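Salmonella typhimurium DB7155 bacteriophage DET7 tailspike (Bacteriophage, PDB 2V5I) probably binds the O-antigen polysaccharide of its Salmonella host and hydrolyses it, acting as the receptor-binding tailspike of a myovirus, a trimer of parallel beta-helices. Local coordinates at residues R161-V166 with H184-I189; V85-F90 with E167-G172; A74-N79 with T157-S162. One frame throughout, in Å; residues are numbered along the deposited sequence. Where two conformers were deposited one is given.

Interaction 1: R161-V166 with H184-I189; sequences RSASRV and HHCKVI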
loop_
_atom_site.group_PDB
_atom_site.type_symbol
_atom_site.label_atom_id
_atom_site.label_comp_id
_atom_site.label_asym_id
_atom_site.label_seq_id
_atom_site.Cartn_x
_atom_site.Cartn_y
_atom_site.Cartn_z
ATOM N N ARG A 161 10.674 -29.706 19.067
ATOM C CA ARG A 161 11.445 -30.566 18.169
ATOM C C ARG A 161 10.573 -31.502 17.333
ATOM O O ARG A 161 9.650 -32.130 17.846
ATOM C CB ARG A 161 12.415 -31.414 19.005
ATOM C CG ARG A 161 13.440 -30.547 19.591
ATOM C CD ARG A 161 14.566 -31.247 20.148
ATOM N NE ARG A 161 15.487 -30.276 20.683
ATOM C CZ ARG A 161 16.615 -30.585 21.319
ATOM N NH1 ARG A 161 16.951 -31.869 21.473
ATOM N NH2 ARG A 161 17.397 -29.612 21.798
ATOM N N SER A 162 10.803 -31.494 16.026
ATOM C CA SER A 162 10.125 -32.394 15.081
ATOM C C SER A 162 8.609 -32.493 15.231
ATOM O O SER A 162 8.034 -33.594 15.288
ATOM C CB SER A 162 10.773 -33.787 15.146
ATOM O OG SER A 162 12.161 -33.725 14.820
ATOM N N ALA A 163 7.968 -31.344 15.255
ATOM C CA ALA A 163 6.516 -31.254 15.385
ATOM C C ALA A 163 5.895 -30.768 14.060
ATOM O O ALA A 163 6.566 -30.197 13.204
ATOM C CB ALA A 163 6.148 -30.321 16.506
ATOM N N SER A 164 4.603 -30.990 13.934
ATOM C CA SER A 164 3.838 -30.534 12.779
ATOM C C SER A 164 2.577 -29.856 13.287
ATOM O O SER A 164 1.915 -30.384 14.199
ATOM C CB SER A 164 3.499 -31.746 11.909
ATOM O OG SER A 164 2.571 -31.384 10.939
ATOM N N ARG A 165 2.218 -28.703 12.709
ATOM C CA ARG A 165 0.949 -28.010 13.018
ATOM C C ARG A 165 0.803 -27.690 14.497
ATOM O O ARG A 165 -0.239 -28.000 15.124
ATOM C CB ARG A 165 -0.264 -28.851 12.538
ATOM C CG ARG A 165 -0.197 -29.315 11.108
ATOM C CD ARG A 165 -1.130 -28.608 10.155
ATOM N NE ARG A 165 -1.000 -29.218 8.814
ATOM C CZ ARG A 165 -1.228 -28.620 7.639
ATOM N NH1 ARG A 165 -1.621 -27.357 7.565
ATOM N NH2 ARG A 165 -1.051 -29.306 6.516
ATOM N N VAL A 166 1.865 -27.213 15.097
ATOM C CA VAL A 166 1.828 -26.723 16.467
ATOM C C VAL A 166 1.789 -25.221 16.375
ATOM O O VAL A 166 2.543 -24.627 15.594
ATOM C CB VAL A 166 2.997 -27.211 17.294
ATOM C CG1 VAL A 166 3.095 -26.485 18.678
ATOM C CG2 VAL A 166 2.942 -28.704 17.443
ATOM N N HIS A 184 7.379 -28.370 10.823
ATOM C CA HIS A 184 6.642 -28.013 9.605
ATOM C C HIS A 184 5.206 -27.579 9.925
ATOM O O HIS A 184 4.609 -28.098 10.869
ATOM C CB HIS A 184 6.585 -29.181 8.627
ATOM C CG HIS A 184 7.913 -29.631 8.145
ATOM N ND1 HIS A 184 8.669 -30.566 8.829
ATOM C CD2 HIS A 184 8.628 -29.290 7.044
ATOM C CE1 HIS A 184 9.810 -30.751 8.187
ATOM N NE2 HIS A 184 9.799 -30.005 7.091
ATOM N N HIS A 185 4.677 -26.599 9.192
ATOM C CA HIS A 185 3.343 -26.079 9.449
ATOM C C HIS A 185 3.119 -25.564 10.863
ATOM O O HIS A 185 1.988 -25.651 11.356
ATOM C CB HIS A 185 2.327 -27.152 9.075
ATOM C CG HIS A 185 2.320 -27.418 7.611
ATOM N ND1 HIS A 185 2.884 -28.546 7.059
ATOM C CD2 HIS A 185 1.907 -26.653 6.571
ATOM C CE1 HIS A 185 2.790 -28.475 5.740
ATOM N NE2 HIS A 185 2.196 -27.346 5.420
ATOM N N CYS A 186 4.160 -24.999 11.458
ATOM C CA CYS A 186 4.101 -24.445 12.812
ATOM C C CYS A 186 3.996 -22.920 12.731
ATOM O O CYS A 186 4.512 -22.307 11.820
ATOM C CB CYS A 186 5.281 -24.879 13.700
ATOM S SG CYS A 186 5.219 -26.690 14.052
ATOM N N LYS A 187 3.278 -22.330 13.676
ATOM C CA LYS A 187 3.069 -20.882 13.641
ATOM C C LYS A 187 3.251 -20.249 14.998
ATOM O O LYS A 187 2.853 -20.853 16.008
ATOM C CB LYS A 187 1.681 -20.601 13.113
ATOM C CG LYS A 187 1.407 -21.109 11.678
ATOM C CD LYS A 187 -0.025 -20.881 11.253
ATOM C CE LYS A 187 -0.465 -21.862 10.104
ATOM N NZ LYS A 187 -0.412 -23.406 10.367
ATOM N N VAL A 188 3.758 -19.005 15.009
ATOM C CA VAL A 188 3.873 -18.223 16.209
ATOM C C VAL A 188 3.029 -16.982 15.955
ATOM O O VAL A 188 3.346 -16.179 15.096
ATOM C CB VAL A 188 5.338 -17.860 16.539
ATOM C CG1 VAL A 188 5.407 -16.995 17.797
ATOM C CG2 VAL A 188 6.148 -19.167 16.731
ATOM N N ILE A 189 1.900 -16.885 16.671
ATOM C CA ILE A 189 0.873 -15.928 16.395
ATOM C C ILE A 189 0.742 -14.883 17.523
ATOM O O ILE A 189 0.761 -15.225 18.732
ATOM C CB ILE A 189 -0.506 -16.652 16.236
ATOM C CG1 ILE A 189 -0.469 -17.624 15.048
ATOM C CG2 ILE A 189 -1.634 -15.656 16.118
ATOM C CD1 ILE A 189 -1.501 -18.727 15.184
HETATM O O HOH W 1 7.784 -31.948 11.274
HETATM O O HOH W 2 4.005 -31.523 8.358
#
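Residues 164-166 and 184-186 run beside each other with closely matching backbone angles, the second turn leading into the strand that begins at Lys187; Ser164 lies next to His184 and Arg165 next to His185. His184 N donates to Ala163 O (3.1 Å), Arg165 N returns a bond to His184 O, and Lys187 N donates to Val166 O. Arg165 and His185 both have positive phi, and this like turning of the two chains sends their side chains the same way. The Arg165 guanidinium lies flat on the His185 ring, centres 3.9 Å apart and planes 10° apart. A bend at chi2 (-107°) folds the arginine over the imidazole, and Asp192 of the second subunit forms salt bridges with both Arg165 NH1 and Lys187 NZ. The buried thiol of Cys186 is used as an acceptor: Val166 N points at SG over 3.6 Å, and Val166 CB packs on the same sulfur. One water donates to Ala163 O and meets the His184 ring at its edge, through ND1. Flat side chains stacked at equivalent corners of successive coils suit a parallel beta-helix, here at a turn that also meets a neighbouring subunit.

Interaction 2: V85-F90 with E167-G172; sequences VINQPF and EIRNAG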
loop_
_atom_site.group_PDB
_atom_site.type_symbol
_atom_site.label_atom_id
_atom_site.label_comp_id
_atom_site.label_asym_id
_atom_site.label_seq_id
_atom_site.Cartn_x
_atom_site.Cartn_y
_atom_site.Cartn_z
ATOM N N VAL A 85 -1.604 -26.747 20.824
ATOM C CA VAL A 85 -1.619 -25.265 20.946
ATOM C C VAL A 85 -0.997 -24.924 22.276
ATOM O O VAL A 85 -1.344 -25.535 23.263
ATOM C CB VAL A 85 -3.042 -24.701 20.868
ATOM C CG1 VAL A 85 -3.064 -23.218 21.160
ATOM C CG2 VAL A 85 -3.607 -24.983 19.478
ATOM N N ILE A 86 -0.136 -23.922 22.284
ATOM C CA ILE A 86 0.441 -23.374 23.528
ATOM C C ILE A 86 0.003 -21.927 23.651
ATOM O O ILE A 86 0.421 -21.085 22.853
ATOM C CB ILE A 86 2.017 -23.476 23.502
ATOM C CG1 ILE A 86 2.443 -24.932 23.188
ATOM C CG2 ILE A 86 2.562 -23.068 24.833
ATOM C CD1 ILE A 86 3.984 -25.102 23.030
ATOM N N ASN A 87 -0.885 -21.651 24.607
ATOM C CA ASN A 87 -1.432 -20.306 24.817
ATOM C C ASN A 87 -0.681 -19.558 25.893
ATOM O O ASN A 87 -0.550 -20.021 27.032
ATOM C CB ASN A 87 -2.914 -20.409 25.253
ATOM C CG ASN A 87 -3.806 -20.939 24.152
ATOM O OD1 ASN A 87 -4.504 -21.985 24.283
ATOM N ND2 ASN A 87 -3.791 -20.244 23.057
ATOM N N GLN A 88 -0.225 -18.349 25.552
ATOM C CA GLN A 88 0.367 -17.409 26.500
ATOM C C GLN A 88 1.594 -17.899 27.277
ATOM O O GLN A 88 1.769 -17.578 28.460
ATOM C CB GLN A 88 -0.699 -16.803 27.481
ATOM C CG GLN A 88 -1.792 -15.977 26.842
ATOM C CD GLN A 88 -2.918 -15.582 27.827
ATOM O OE1 GLN A 88 -3.891 -16.317 28.010
ATOM N NE2 GLN A 88 -2.791 -14.428 28.434
ATOM N N PRO A 89 2.500 -18.654 26.597
ATOM C CA PRO A 89 3.702 -19.040 27.300
ATOM C C PRO A 89 4.522 -17.787 27.624
ATOM O O PRO A 89 4.437 -16.754 26.939
ATOM C CB PRO A 89 4.432 -19.944 26.314
ATOM C CG PRO A 89 4.006 -19.428 24.992
ATOM C CD PRO A 89 2.556 -19.024 25.191
ATOM N N PHE A 90 5.318 -17.861 28.694
ATOM C CA PHE A 90 6.212 -16.761 29.033
ATOM C C PHE A 90 7.559 -17.388 29.473
ATOM O O PHE A 90 7.615 -18.071 30.524
ATOM C CB PHE A 90 5.617 -15.907 30.176
ATOM C CG PHE A 90 6.323 -14.607 30.420
ATOM C CD1 PHE A 90 7.493 -14.554 31.175
ATOM C CD2 PHE A 90 5.830 -13.428 29.899
ATOM C CE1 PHE A 90 8.158 -13.330 31.422
ATOM C CE2 PHE A 90 6.484 -12.218 30.102
ATOM C CZ PHE A 90 7.652 -12.164 30.887
ATOM N N GLU A 167 0.897 -24.620 17.157
ATOM C CA GLU A 167 0.760 -23.138 17.217
ATOM C C GLU A 167 1.087 -22.632 18.602
ATOM O O GLU A 167 0.603 -23.198 19.580
ATOM C CB GLU A 167 -0.664 -22.731 16.939
ATOM C CG GLU A 167 -1.018 -22.815 15.479
ATOM C CD GLU A 167 -2.197 -21.899 15.109
ATOM O OE1 GLU A 167 -2.813 -21.296 16.015
ATOM O OE2 GLU A 167 -2.520 -21.799 13.902
ATOM N N ILE A 168 1.852 -21.550 18.662
ATOM C CA ILE A 168 2.099 -20.803 19.914
ATOM C C ILE A 168 1.369 -19.476 19.743
ATOM O O ILE A 168 1.490 -18.849 18.686
ATOM C CB ILE A 168 3.615 -20.526 20.092
ATOM C CG1 ILE A 168 4.346 -21.825 20.394
ATOM C CG2 ILE A 168 3.811 -19.524 21.210
ATOM C CD1 ILE A 168 5.833 -21.676 20.601
ATOM N N ARG A 169 0.518 -19.122 20.702
ATOM C CA ARG A 169 -0.274 -17.912 20.610
ATOM C C ARG A 169 0.037 -16.977 21.770
ATOM O O ARG A 169 0.147 -17.433 22.922
ATOM C CB ARG A 169 -1.765 -18.267 20.649
ATOM C CG ARG A 169 -2.217 -19.162 19.470
ATOM C CD ARG A 169 -3.688 -19.533 19.561
ATOM N NE ARG A 169 -4.019 -20.500 18.505
ATOM C CZ ARG A 169 -5.078 -21.313 18.519
ATOM N NH1 ARG A 169 -5.942 -21.295 19.535
ATOM N NH2 ARG A 169 -5.257 -22.152 17.513
ATOM N N ASN A 170 0.179 -15.685 21.487
ATOM C CA ASN A 170 0.346 -14.655 22.572
ATOM C C ASN A 170 1.540 -14.918 23.494
ATOM O O ASN A 170 1.484 -14.704 24.729
ATOM C CB ASN A 170 -0.983 -14.557 23.339
ATOM C CG ASN A 170 -2.142 -14.200 22.444
ATOM O OD1 ASN A 170 -2.170 -13.105 21.878
ATOM N ND2 ASN A 170 -3.106 -15.093 22.311
ATOM N N ALA A 171 2.639 -15.339 22.857
ATOM C CA ALA A 171 3.912 -15.620 23.591
ATOM C C ALA A 171 4.517 -14.361 24.157
ATOM O O ALA A 171 4.444 -13.277 23.589
ATOM C CB ALA A 171 4.926 -16.307 22.701
ATOM N N GLY A 172 5.129 -14.518 25.330
ATOM C CA GLY A 172 5.924 -13.460 25.916
ATOM C C GLY A 172 7.254 -13.943 26.451
ATOM O O GLY A 172 7.642 -15.107 26.375
HETATM O O HOH W 3 -3.393 -17.550 23.764
#
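Successive rungs of a parallel beta-helix meet here: strand 85-87 and strand 167-169 run 12° apart, their axes 4.8 Å at closest, and beyond them both chains turn a corner together. Ile86 N donates to Glu167 O (2.9 Å) and Ile86 O accepts from Arg169 N; Gln88 N then bonds to Arg169 O. Past the corner, where Gln88 and Asn170 both have positive phi, pairing resumes with Gly172 N on Pro89 O (2.8 Å). Inside the coil Ile86 lies beside Ile168, and the Pro89 ring sets CG against Ile168 CG2 at 3.8 Å and against Ala171 CB. On the other face Arg169 runs out extended from CG to NE. Val85 CG1 sits 3.7 Å above one face of its guanidinium, toward the rim, while Asn87 ND2 lies alongside the aliphatic part, 3.6 Å from Arg169 CD. A water accepts from both Asn87 ND2 and Asn170 ND2, joining the two rungs. Gln88 CG rests on Asn170 CB at 3.9 Å, the two amides turned 80° apart, and NE2 bonds to Gly83 O of the third subunit. Within its strand Arg169 holds Glu167 side-on through OE1, which lies in the guanidinium plane; NE meets it nearly along its C-O axis and NH2 from above the carboxylate plane. This double grip fixes the guanidinium's rotation and would partly balance its charge, while Val85 packs on its face near the subunit interface.

Interaction 3: A74-N79 with T157-S162; sequences ALIFNN and TLDIRS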
loop_
_atom_site.group_PDB
_atom_site.type_symbol
_atom_site.label_atom_id
_atom_site.label_comp_id
_atom_site.label_asym_id
_atom_site.label_seq_id
_atom_site.Cartn_x
_atom_site.Cartn_y
_atom_site.Cartn_z
ATOM N N ALA A 74 17.715 -24.359 27.582
ATOM C CA ALA A 74 16.600 -24.832 26.777
ATOM C C ALA A 74 15.655 -25.739 27.578
ATOM O O ALA A 74 16.104 -26.648 28.330
ATOM C CB ALA A 74 17.128 -25.604 25.564
ATOM N N LEU A 75 14.356 -25.457 27.454
ATOM C CA LEU A 75 13.284 -26.345 27.867
ATOM C C LEU A 75 12.798 -27.007 26.592
ATOM O O LEU A 75 12.376 -26.324 25.664
ATOM C CB LEU A 75 12.182 -25.544 28.542
ATOM C CG LEU A 75 10.944 -26.288 28.996
ATOM C CD1 LEU A 75 11.314 -27.456 29.967
ATOM C CD2 LEU A 75 9.927 -25.344 29.587
ATOM N N ILE A 76 12.949 -28.336 26.501
ATOM C CA ILE A 76 12.774 -29.090 25.243
ATOM C C ILE A 76 11.481 -29.887 25.253
ATOM O O ILE A 76 11.285 -30.709 26.134
ATOM C CB ILE A 76 13.961 -30.049 24.988
ATOM C CG1 ILE A 76 15.264 -29.261 24.965
ATOM C CG2 ILE A 76 13.721 -30.884 23.692
ATOM C CD1 ILE A 76 16.515 -30.119 25.128
ATOM N N PHE A 77 10.651 -29.672 24.225
ATOM C CA PHE A 77 9.350 -30.346 24.081
ATOM C C PHE A 77 9.434 -31.304 22.886
ATOM O O PHE A 77 9.497 -30.881 21.710
ATOM C CB PHE A 77 8.204 -29.353 23.817
ATOM C CG PHE A 77 7.723 -28.546 25.034
ATOM C CD1 PHE A 77 8.368 -28.583 26.259
ATOM C CD2 PHE A 77 6.589 -27.737 24.927
ATOM C CE1 PHE A 77 7.859 -27.832 27.349
ATOM C CE2 PHE A 77 6.095 -27.030 25.971
ATOM C CZ PHE A 77 6.733 -27.054 27.190
ATOM N N ASN A 78 9.410 -32.623 23.192
ATOM C CA ASN A 78 9.481 -33.699 22.215
ATOM C C ASN A 78 8.166 -34.411 22.042
ATOM O O ASN A 78 7.360 -34.506 22.978
ATOM C CB ASN A 78 10.486 -34.758 22.702
ATOM C CG ASN A 78 11.902 -34.244 22.796
ATOM O OD1 ASN A 78 12.467 -33.794 21.823
ATOM N ND2 ASN A 78 12.490 -34.324 23.993
ATOM N N ASN A 79 7.939 -34.904 20.823
ATOM C CA ASN A 79 6.773 -35.711 20.487
ATOM C C ASN A 79 5.424 -35.049 20.756
ATOM O O ASN A 79 4.450 -35.713 21.087
ATOM C CB ASN A 79 6.867 -37.057 21.198
ATOM C CG ASN A 79 8.124 -37.791 20.877
ATOM O OD1 ASN A 79 8.551 -37.842 19.713
ATOM N ND2 ASN A 79 8.728 -38.395 21.896
ATOM N N THR A 157 15.081 -20.600 26.463
ATOM C CA THR A 157 14.642 -21.068 25.142
ATOM C C THR A 157 13.577 -22.152 25.292
ATOM O O THR A 157 13.812 -23.170 25.951
ATOM C CB THR A 157 15.813 -21.618 24.315
ATOM O OG1 THR A 157 16.788 -20.591 24.127
ATOM C CG2 THR A 157 15.301 -22.117 22.917
ATOM N N LEU A 158 12.442 -21.939 24.622
ATOM C CA LEU A 158 11.479 -23.031 24.383
ATOM C C LEU A 158 11.833 -23.698 23.063
ATOM O O LEU A 158 11.739 -23.081 22.022
ATOM C CB LEU A 158 10.016 -22.568 24.381
ATOM C CG LEU A 158 9.023 -23.727 24.367
ATOM C CD1 LEU A 158 9.160 -24.604 25.580
ATOM C CD2 LEU A 158 7.645 -23.137 24.295
ATOM N N ASP A 159 12.244 -24.968 23.115
ATOM C CA ASP A 159 12.826 -25.706 21.968
ATOM C C ASP A 159 11.814 -26.804 21.622
ATOM O O ASP A 159 11.734 -27.823 22.302
ATOM C CB ASP A 159 14.222 -26.241 22.371
ATOM C CG ASP A 159 14.944 -26.989 21.276
ATOM O OD1 ASP A 159 14.284 -27.481 20.333
ATOM O OD2 ASP A 159 16.213 -27.078 21.378
ATOM N N ILE A 160 11.062 -26.599 20.543
ATOM C CA ILE A 160 10.058 -27.569 20.075
ATOM C C ILE A 160 10.660 -28.370 18.930
ATOM O O ILE A 160 11.166 -27.813 17.966
ATOM C CB ILE A 160 8.782 -26.833 19.674
ATOM C CG1 ILE A 160 8.152 -26.215 20.949
ATOM C CG2 ILE A 160 7.824 -27.809 18.991
ATOM C CD1 ILE A 160 6.981 -25.428 20.686
ATOM N N ARG A 161 10.674 -29.706 19.067
ATOM C CA ARG A 161 11.445 -30.566 18.169
ATOM C C ARG A 161 10.573 -31.502 17.333
ATOM O O ARG A 161 9.650 -32.130 17.846
ATOM C CB ARG A 161 12.415 -31.414 19.005
ATOM C CG ARG A 161 13.440 -30.547 19.591
ATOM C CD ARG A 161 14.566 -31.247 20.148
ATOM N NE ARG A 161 15.487 -30.276 20.683
ATOM C CZ ARG A 161 16.615 -30.585 21.319
ATOM N NH1 ARG A 161 16.951 -31.869 21.473
ATOM N NH2 ARG A 161 17.397 -29.612 21.798
ATOM N N SER A 162 10.803 -31.494 16.026
ATOM C CA SER A 162 10.125 -32.394 15.081
ATOM C C SER A 162 8.609 -32.493 15.231
ATOM O O SER A 162 8.034 -33.594 15.288
ATOM C CB SER A 162 10.773 -33.787 15.146
ATOM O OG SER A 162 12.161 -33.725 14.820
HETATM O O HOH W 4 7.565 -31.831 19.760
HETATM O O HOH W 5 15.341 -34.372 21.004
HETATM O O HOH W 6 9.674 -34.812 18.563
#
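Phe77 and Leu158 form the tight inner side of this pair of beta-helix rungs, in which strands 74-78 and 157-161 run parallel, their axes 4.7 Å apart at closest and crossing at -24°. Leu158 CD1 stands over the centre of the Phe77 ring, 3.8 Å from the centroid and 9° off the normal, a clear CH-pi contact. With its CG anti to the backbone N (chi1 -170°), the leucine brings the same methyl close to Leu75 CD2. Ile160 CG1 extends this apolar layer against Phe77 CB. Between the backbones Leu75 N donates to Thr157 O, and Asp159 N, Phe77 N and Arg161 N carry the ladder forward.

The outer face is more polar. Ile76 CG2 lies 3.5 Å above the guanidinium plane of Arg161, whose NE and NH2 take one oxygen each of Asp159; both meet the carboxylate from above its plane. Asp159 OD2 has a second partner in Arg181 of the following rung. Toward Asn79 and Ser162 the chains spread to 7.2 Å between CA atoms, and waters bridge the two backbones there. One of them donates to both Phe77 O, at 2.9 Å, and Arg161 O, at 2.8 Å.

All three contacts join neighbouring coils near the N-terminal end of the beta-helix, their centres 11 to 14 Å apart. The chain passes through 74-79 and 85-90 on one coil, then, after a long excursion carrying several short helices, through 157-162, 161-166 and 167-172 on the next, and reaches 184-189 one coil later. Interactions 1 and 3 share Arg161 and Ser162, where a strand runs out into a turn. Interactions 1 and 2 meet where strand 187-196 pairs with strand 167-169, Ile189 probably bonding to both Ile168 and Asn170. Interactions 2 and 3 face each other across the coil's interior, with Ile86 and Ile168 packed on Ile160. Interactions 1 and 2 touch other subunits; interaction 3 does not.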